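PDB 3L84: transketolase from Campylobacter jejuni, which belongs to the transketolase family and probably binds thiamine diphosphate, combining two domains of the thiamine diphosphate-binding type with a C-terminal domain. Local coordinates for residues R58-S64 / E110-G114; I146-D152 / N174-D180. One frame throughout, in Å; residues are numbered along the deposited sequence.

Contact 1 of 2, residues R58-S64 / E110-G114; sequences RDRLVFS and EIATG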
loop_
_atom_site.group_PDB
_atom_site.type_symbol
_atom_site.label_atom_id
_atom_site.label_comp_id
_atom_site.label_asym_id
_atom_site.label_seq_id
_atom_site.Cartn_x
_atom_site.Cartn_y
_atom_site.Cartn_z
ATOM N N ARG A 58 -29.430 7.936 -10.421
ATOM C CA ARG A 58 -28.650 9.057 -10.935
ATOM C C ARG A 58 -27.369 8.585 -11.622
ATOM O O ARG A 58 -26.778 7.573 -11.242
ATOM C CB ARG A 58 -28.272 10.012 -9.810
ATOM C CG ARG A 58 -27.266 9.464 -8.840
ATOM C CD ARG A 58 -27.160 10.311 -7.603
ATOM N NE ARG A 58 -26.095 9.862 -6.703
ATOM C CZ ARG A 58 -26.303 8.966 -5.757
ATOM N NH1 ARG A 58 -27.461 8.354 -5.614
ATOM N NH2 ARG A 58 -25.340 8.634 -4.920
ATOM N N ASP A 59 -26.899 9.327 -12.614
ATOM C CA ASP A 59 -25.523 9.142 -13.051
ATOM C C ASP A 59 -24.578 9.471 -11.889
ATOM O O ASP A 59 -24.844 10.384 -11.108
ATOM C CB ASP A 59 -25.175 10.060 -14.206
ATOM C CG ASP A 59 -25.873 9.716 -15.491
ATOM O OD1 ASP A 59 -26.388 8.581 -15.685
ATOM O OD2 ASP A 59 -25.947 10.608 -16.375
ATOM N N ARG A 60 -23.485 8.736 -11.792
ATOM C CA ARG A 60 -22.479 8.945 -10.746
ATOM C C ARG A 60 -21.281 9.659 -11.397
ATOM O O ARG A 60 -20.664 9.118 -12.304
ATOM C CB ARG A 60 -22.015 7.630 -10.080
ATOM C CG ARG A 60 -23.088 6.638 -9.555
ATOM C CD ARG A 60 -23.910 7.271 -8.502
ATOM N NE ARG A 60 -24.631 6.329 -7.614
ATOM C CZ ARG A 60 -25.808 5.750 -7.876
ATOM N NH1 ARG A 60 -26.401 5.916 -9.050
ATOM N NH2 ARG A 60 -26.441 5.023 -6.950
ATOM N N LEU A 61 -20.919 10.838 -10.903
ATOM C CA LEU A 61 -19.801 11.622 -11.362
ATOM C C LEU A 61 -18.696 11.521 -10.332
ATOM O O LEU A 61 -18.939 11.764 -9.155
ATOM C CB LEU A 61 -20.218 13.070 -11.528
ATOM C CG LEU A 61 -19.165 14.102 -11.909
ATOM C CD1 LEU A 61 -18.571 13.746 -13.238
ATOM C CD2 LEU A 61 -19.792 15.522 -11.879
ATOM N N VAL A 62 -17.500 11.144 -10.754
ATOM C CA VAL A 62 -16.325 11.037 -9.881
ATOM C C VAL A 62 -15.159 11.875 -10.423
ATOM O O VAL A 62 -14.688 11.637 -11.542
ATOM C CB VAL A 62 -15.836 9.602 -9.755
ATOM C CG1 VAL A 62 -14.573 9.504 -8.844
ATOM C CG2 VAL A 62 -16.948 8.661 -9.222
ATOM N N PHE A 63 -14.668 12.811 -9.632
ATOM C CA PHE A 63 -13.415 13.540 -9.919
ATOM C C PHE A 63 -12.277 12.755 -9.283
ATOM O O PHE A 63 -12.042 12.910 -8.098
ATOM C CB PHE A 63 -13.438 14.948 -9.315
ATOM C CG PHE A 63 -14.150 15.989 -10.122
ATOM C CD1 PHE A 63 -15.439 15.815 -10.564
ATOM C CD2 PHE A 63 -13.547 17.237 -10.342
ATOM C CE1 PHE A 63 -16.096 16.836 -11.322
ATOM C CE2 PHE A 63 -14.197 18.231 -11.053
ATOM C CZ PHE A 63 -15.468 18.018 -11.540
ATOM N N SER A 64 -11.545 11.932 -10.019
ATOM C CA SER A 64 -10.461 11.185 -9.417
ATOM C C SER A 64 -9.329 12.091 -8.950
ATOM O O SER A 64 -8.719 11.843 -7.918
ATOM C CB SER A 64 -9.962 10.107 -10.376
ATOM O OG SER A 64 -9.037 9.255 -9.697
ATOM N N GLU A 110 -19.775 12.315 -4.549
ATOM C CA GLU A 110 -20.095 10.902 -4.569
ATOM C C GLU A 110 -19.211 10.071 -3.663
ATOM O O GLU A 110 -19.661 9.085 -3.076
ATOM C CB GLU A 110 -20.032 10.355 -6.003
ATOM C CG GLU A 110 -21.165 10.876 -6.918
ATOM C CD GLU A 110 -22.547 10.381 -6.563
ATOM O OE1 GLU A 110 -22.659 9.422 -5.766
ATOM O OE2 GLU A 110 -23.503 10.964 -7.115
ATOM N N ILE A 111 -17.952 10.430 -3.610
ATOM C CA ILE A 111 -16.951 9.652 -2.880
ATOM C C ILE A 111 -15.790 10.569 -2.616
ATOM O O ILE A 111 -15.538 11.487 -3.391
ATOM C CB ILE A 111 -16.590 8.367 -3.673
ATOM C CG1 ILE A 111 -15.755 7.384 -2.835
ATOM C CG2 ILE A 111 -15.835 8.690 -4.948
ATOM C CD1 ILE A 111 -15.943 5.932 -3.257
ATOM N N ALA A 112 -15.122 10.408 -1.484
ATOM C CA ALA A 112 -13.961 11.197 -1.179
ATOM C C ALA A 112 -12.829 10.822 -2.076
ATOM O O ALA A 112 -12.575 9.629 -2.262
ATOM C CB ALA A 112 -13.545 11.014 0.318
ATOM N N THR A 113 -12.161 11.801 -2.662
ATOM C CA THR A 113 -11.005 11.533 -3.523
ATOM C C THR A 113 -9.899 12.500 -3.194
ATOM O O THR A 113 -10.085 13.501 -2.556
ATOM C CB THR A 113 -11.346 11.625 -5.037
ATOM O OG1 THR A 113 -11.758 12.947 -5.344
ATOM C CG2 THR A 113 -12.436 10.583 -5.446
ATOM N N GLY A 114 -8.735 12.233 -3.715
ATOM C CA GLY A 114 -7.553 13.022 -3.350
ATOM C C GLY A 114 -6.319 12.206 -3.670
ATOM O O GLY A 114 -5.602 12.521 -4.607
HETATM O O HOH W 1 -22.933 12.265 -9.286
HETATM O O HOH W 2 -23.419 6.278 -5.021
HETATM O O HOH W 3 -18.923 13.567 -7.084
HETATM O O HOH W 4 -8.573 9.896 -6.127
#
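Glu110 OE2 is gripped from two directions: it accepts a nearly straight bond (176°) from Arg58 NE at 2.8 Å and a second, at 2.6 Å, from a water that also donates to Asp59 O and accepts from Leu61 N. The other carboxylate oxygen, Glu110 OE1, takes Arg58 NH2 at 2.9 Å. Arg58 presents its NE and NH2 side-on, one to each oxygen, and both oxygens accept on their syn lone pairs in a two-pronged salt bridge, with the two planes only 17° apart. Glutamate suits the place because its chain, bent at chi2 (-68°), carries the acid back along the strand to the extended Arg58. Arg60 stacks its NE over the Arg58 guanidinium, 3.6 Å above its plane and near the centre, and the nearby Glu110 carboxylate probably eases the closeness of the two positive charges. Further along, Thr113 OG1 donates to Phe63 O at 2.8 Å, almost in line with the carbonyl; a small beta-branched residue supplies that hydroxyl and also a methyl, CG2, which rests 4.2 Å from Val62 CG1. Between these two direct links a water donates to Leu61 O and accepts from Glu110 N. The loop thus follows an edge strand of the parallel sheet in the same direction, served by side chains and water where another strand would offer its own backbone. On its other side strand 60-63 pairs with strand 146-151, while Val62 and Ile111 both pack on Phe126 of helix 118-137 and Ile111 also reaches Met431 of helix 418-431.

Contact 2 of 2, residues I146-D152 / N174-D180; sequences IYCLCGD and NFILIYD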
loop_
_atom_site.group_PDB
_atom_site.type_symbol
_atom_site.label_atom_id
_atom_site.label_comp_id
_atom_site.label_asym_id
_atom_site.label_seq_id
_atom_site.Cartn_x
_atom_site.Cartn_y
_atom_site.Cartn_z
ATOM N N ILE A 146 -21.668 6.070 -15.297
ATOM C CA ILE A 146 -20.633 6.446 -14.334
ATOM C C ILE A 146 -19.583 7.194 -15.112
ATOM O O ILE A 146 -19.001 6.640 -16.068
ATOM C CB ILE A 146 -20.003 5.243 -13.637
ATOM C CG1 ILE A 146 -21.056 4.420 -12.853
ATOM C CG2 ILE A 146 -18.884 5.729 -12.704
ATOM C CD1 ILE A 146 -21.979 3.502 -13.613
ATOM N N TYR A 147 -19.427 8.477 -14.822
ATOM C CA TYR A 147 -18.448 9.362 -15.463
ATOM C C TYR A 147 -17.322 9.631 -14.496
ATOM O O TYR A 147 -17.544 10.025 -13.351
ATOM C CB TYR A 147 -19.087 10.705 -15.842
ATOM C CG TYR A 147 -20.160 10.626 -16.889
ATOM C CD1 TYR A 147 -19.845 10.525 -18.239
ATOM C CD2 TYR A 147 -21.511 10.672 -16.542
ATOM C CE1 TYR A 147 -20.843 10.502 -19.203
ATOM C CE2 TYR A 147 -22.512 10.610 -17.494
ATOM C CZ TYR A 147 -22.177 10.507 -18.837
ATOM O OH TYR A 147 -23.132 10.453 -19.856
ATOM N N CYS A 148 -16.088 9.423 -14.936
ATOM C CA CYS A 148 -14.946 9.721 -14.099
ATOM C C CYS A 148 -14.000 10.633 -14.828
ATOM O O CYS A 148 -13.639 10.327 -15.979
ATOM C CB CYS A 148 -14.211 8.427 -13.771
ATOM S SG CYS A 148 -12.754 8.592 -12.755
ATOM N N LEU A 149 -13.605 11.734 -14.199
ATOM C CA LEU A 149 -12.552 12.594 -14.755
ATOM C C LEU A 149 -11.253 12.260 -14.077
ATOM O O LEU A 149 -11.187 12.204 -12.860
ATOM C CB LEU A 149 -12.858 14.077 -14.534
ATOM C CG LEU A 149 -13.870 14.775 -15.434
ATOM C CD1 LEU A 149 -15.209 14.022 -15.504
ATOM C CD2 LEU A 149 -14.052 16.222 -14.926
ATOM N N CYS A 150 -10.219 12.009 -14.860
ATOM C CA CYS A 150 -8.905 11.645 -14.313
ATOM C C CYS A 150 -7.795 12.359 -15.053
ATOM O O CYS A 150 -8.031 12.970 -16.081
ATOM C CB CYS A 150 -8.726 10.113 -14.332
ATOM S SG CYS A 150 -8.370 9.448 -15.973
ATOM N N GLY A 151 -6.601 12.274 -14.497
ATOM C CA GLY A 151 -5.425 12.876 -15.062
ATOM C C GLY A 151 -4.253 11.938 -15.120
ATOM O O GLY A 151 -4.359 10.741 -14.795
ATOM N N ASP A 152 -3.108 12.475 -15.532
ATOM C CA ASP A 152 -1.874 11.670 -15.608
ATOM C C ASP A 152 -1.501 10.949 -14.334
ATOM O O ASP A 152 -1.093 9.785 -14.362
ATOM C CB ASP A 152 -0.698 12.540 -16.047
ATOM C CG ASP A 152 -0.835 12.947 -17.462
ATOM O OD1 ASP A 152 -0.785 12.020 -18.301
ATOM O OD2 ASP A 152 -1.048 14.140 -17.757
ATOM N N ASN A 174 -21.353 0.854 -18.973
ATOM C CA ASN A 174 -21.902 1.989 -18.255
ATOM C C ASN A 174 -20.836 2.948 -17.748
ATOM O O ASN A 174 -21.161 3.949 -17.111
ATOM C CB ASN A 174 -22.801 1.503 -17.104
ATOM C CG ASN A 174 -22.099 0.578 -16.116
ATOM O OD1 ASN A 174 -20.970 0.146 -16.332
ATOM N ND2 ASN A 174 -22.811 0.240 -15.021
ATOM N N PHE A 175 -19.578 2.669 -18.053
ATOM C CA PHE A 175 -18.436 3.415 -17.505
ATOM C C PHE A 175 -17.765 4.245 -18.591
ATOM O O PHE A 175 -17.332 3.711 -19.619
ATOM C CB PHE A 175 -17.428 2.411 -16.931
ATOM C CG PHE A 175 -16.157 2.996 -16.375
ATOM C CD1 PHE A 175 -16.181 4.123 -15.574
ATOM C CD2 PHE A 175 -14.953 2.435 -16.671
ATOM C CE1 PHE A 175 -14.999 4.642 -15.035
ATOM C CE2 PHE A 175 -13.777 2.945 -16.131
ATOM C CZ PHE A 175 -13.799 4.041 -15.310
ATOM N N ILE A 176 -17.625 5.537 -18.330
ATOM C CA ILE A 176 -17.013 6.499 -19.229
ATOM C C ILE A 176 -15.931 7.249 -18.464
ATOM O O ILE A 176 -16.216 7.976 -17.533
ATOM C CB ILE A 176 -18.063 7.451 -19.838
ATOM C CG1 ILE A 176 -19.109 6.681 -20.629
ATOM C CG2 ILE A 176 -17.381 8.476 -20.718
ATOM C CD1 ILE A 176 -20.311 7.503 -21.112
ATOM N N LEU A 177 -14.687 7.015 -18.842
ATOM C CA LEU A 177 -13.508 7.581 -18.225
ATOM C C LEU A 177 -12.980 8.677 -19.138
ATOM O O LEU A 177 -12.699 8.439 -20.312
ATOM C CB LEU A 177 -12.460 6.486 -18.034
ATOM C CG LEU A 177 -11.173 6.852 -17.337
ATOM C CD1 LEU A 177 -11.406 7.390 -15.951
ATOM C CD2 LEU A 177 -10.237 5.613 -17.278
ATOM N N ILE A 178 -12.868 9.881 -18.634
ATOM C CA ILE A 178 -12.398 11.029 -19.381
ATOM C C ILE A 178 -11.031 11.399 -18.817
ATOM O O ILE A 178 -10.913 11.810 -17.654
ATOM C CB ILE A 178 -13.372 12.211 -19.282
ATOM C CG1 ILE A 178 -14.734 11.775 -19.751
ATOM C CG2 ILE A 178 -12.816 13.411 -20.058
ATOM C CD1 ILE A 178 -15.856 12.777 -19.458
ATOM N N TYR A 179 -10.000 11.223 -19.636
ATOM C CA TYR A 179 -8.594 11.481 -19.274
ATOM C C TYR A 179 -8.154 12.848 -19.767
ATOM O O TYR A 179 -8.165 13.127 -20.973
ATOM C CB TYR A 179 -7.732 10.345 -19.816
ATOM C CG TYR A 179 -6.235 10.557 -19.901
ATOM C CD1 TYR A 179 -5.523 11.198 -18.906
ATOM C CD2 TYR A 179 -5.544 10.092 -20.998
ATOM C CE1 TYR A 179 -4.153 11.375 -18.994
ATOM C CE2 TYR A 179 -4.179 10.262 -21.110
ATOM C CZ TYR A 179 -3.489 10.904 -20.115
ATOM O OH TYR A 179 -2.110 11.053 -20.231
ATOM N N ASP A 180 -7.801 13.705 -18.819
ATOM C CA ASP A 180 -7.306 15.041 -19.095
ATOM C C ASP A 180 -5.839 14.938 -19.457
ATOM O O ASP A 180 -4.947 14.897 -18.593
ATOM C CB ASP A 180 -7.479 15.910 -17.835
ATOM C CG ASP A 180 -7.003 17.318 -18.049
ATOM O OD1 ASP A 180 -6.799 17.642 -19.242
ATOM O OD2 ASP A 180 -6.811 18.053 -17.060
HETATM O O HOH W 5 -3.622 15.362 -16.275
#
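Two neighbouring strands of the parallel sheet in the thiamine diphosphate-binding domain, 146-151 and 175-181, pair here. Their backbones are laced in a regular ladder, from Ile146 N to Asn174 O at 2.8 Å through to Asp180 N on Cys150 O; in the middle, Ile178 N meets Cys148 O at 2.8 Å in a nearly straight bond (177°). On the face shared by Cys148, Cys150, Phe175 and Leu177, the methyl CD1 of Leu177 sits 3.7 Å from Cys148 SG and 3.7 Å from Cys150 SG. Compact cysteines fit beside this leucine and under helix 118-137, which covers the face, and the edge of the Phe175 ring comes 4.1 Å from Cys148 CB through its CE1. On the other face Tyr147 and Ile176 lean side by side, CE1 to CD1 at 3.6 Å, next to helix 217-228. At the C-terminal end the phenol of Tyr179 reaches the first residue of helix 152-156: with CG anti to the backbone N (chi1 164°), the ring extends past Gly151, and its OH donates to Asp152 OD1 at 2.5 Å. The carboxylate stands almost perpendicular to the ring, at its edge, and this short bond helps fix the rotation of Asp152. Gly151 is the N-cap of helix 152-156. Strand, intervening helices and parallel strand form a beta-alpha-beta crossover, and Gly151-Asp152 opens the Gly-Asp-Gly signature characteristic of thiamine diphosphate-dependent enzymes.

Contacts 1 and 2 follow one another along the chain and lie side by side in one sheet, their centres about 10 Å apart. Strand 60-63 joins them: one edge meets the 110-114 loop, while the other pairs with strand 146-151, where Val62 N lies 2.8 Å from Tyr147 O and Val62 O lies 2.9 Å from Leu149 N, both probable hydrogen bonds. Helix 118-137 packs against both contacts. Asp154 ties their C-terminal ends together, since it bonds to Ser64 OG of contact 1 and to Gly151 N of contact 2. The Gly-Asp-Gly signature begins within contact 2, at Gly151 and Asp152, and contact 1 ends beside it, consistent with a position close to the cofactor site of the family.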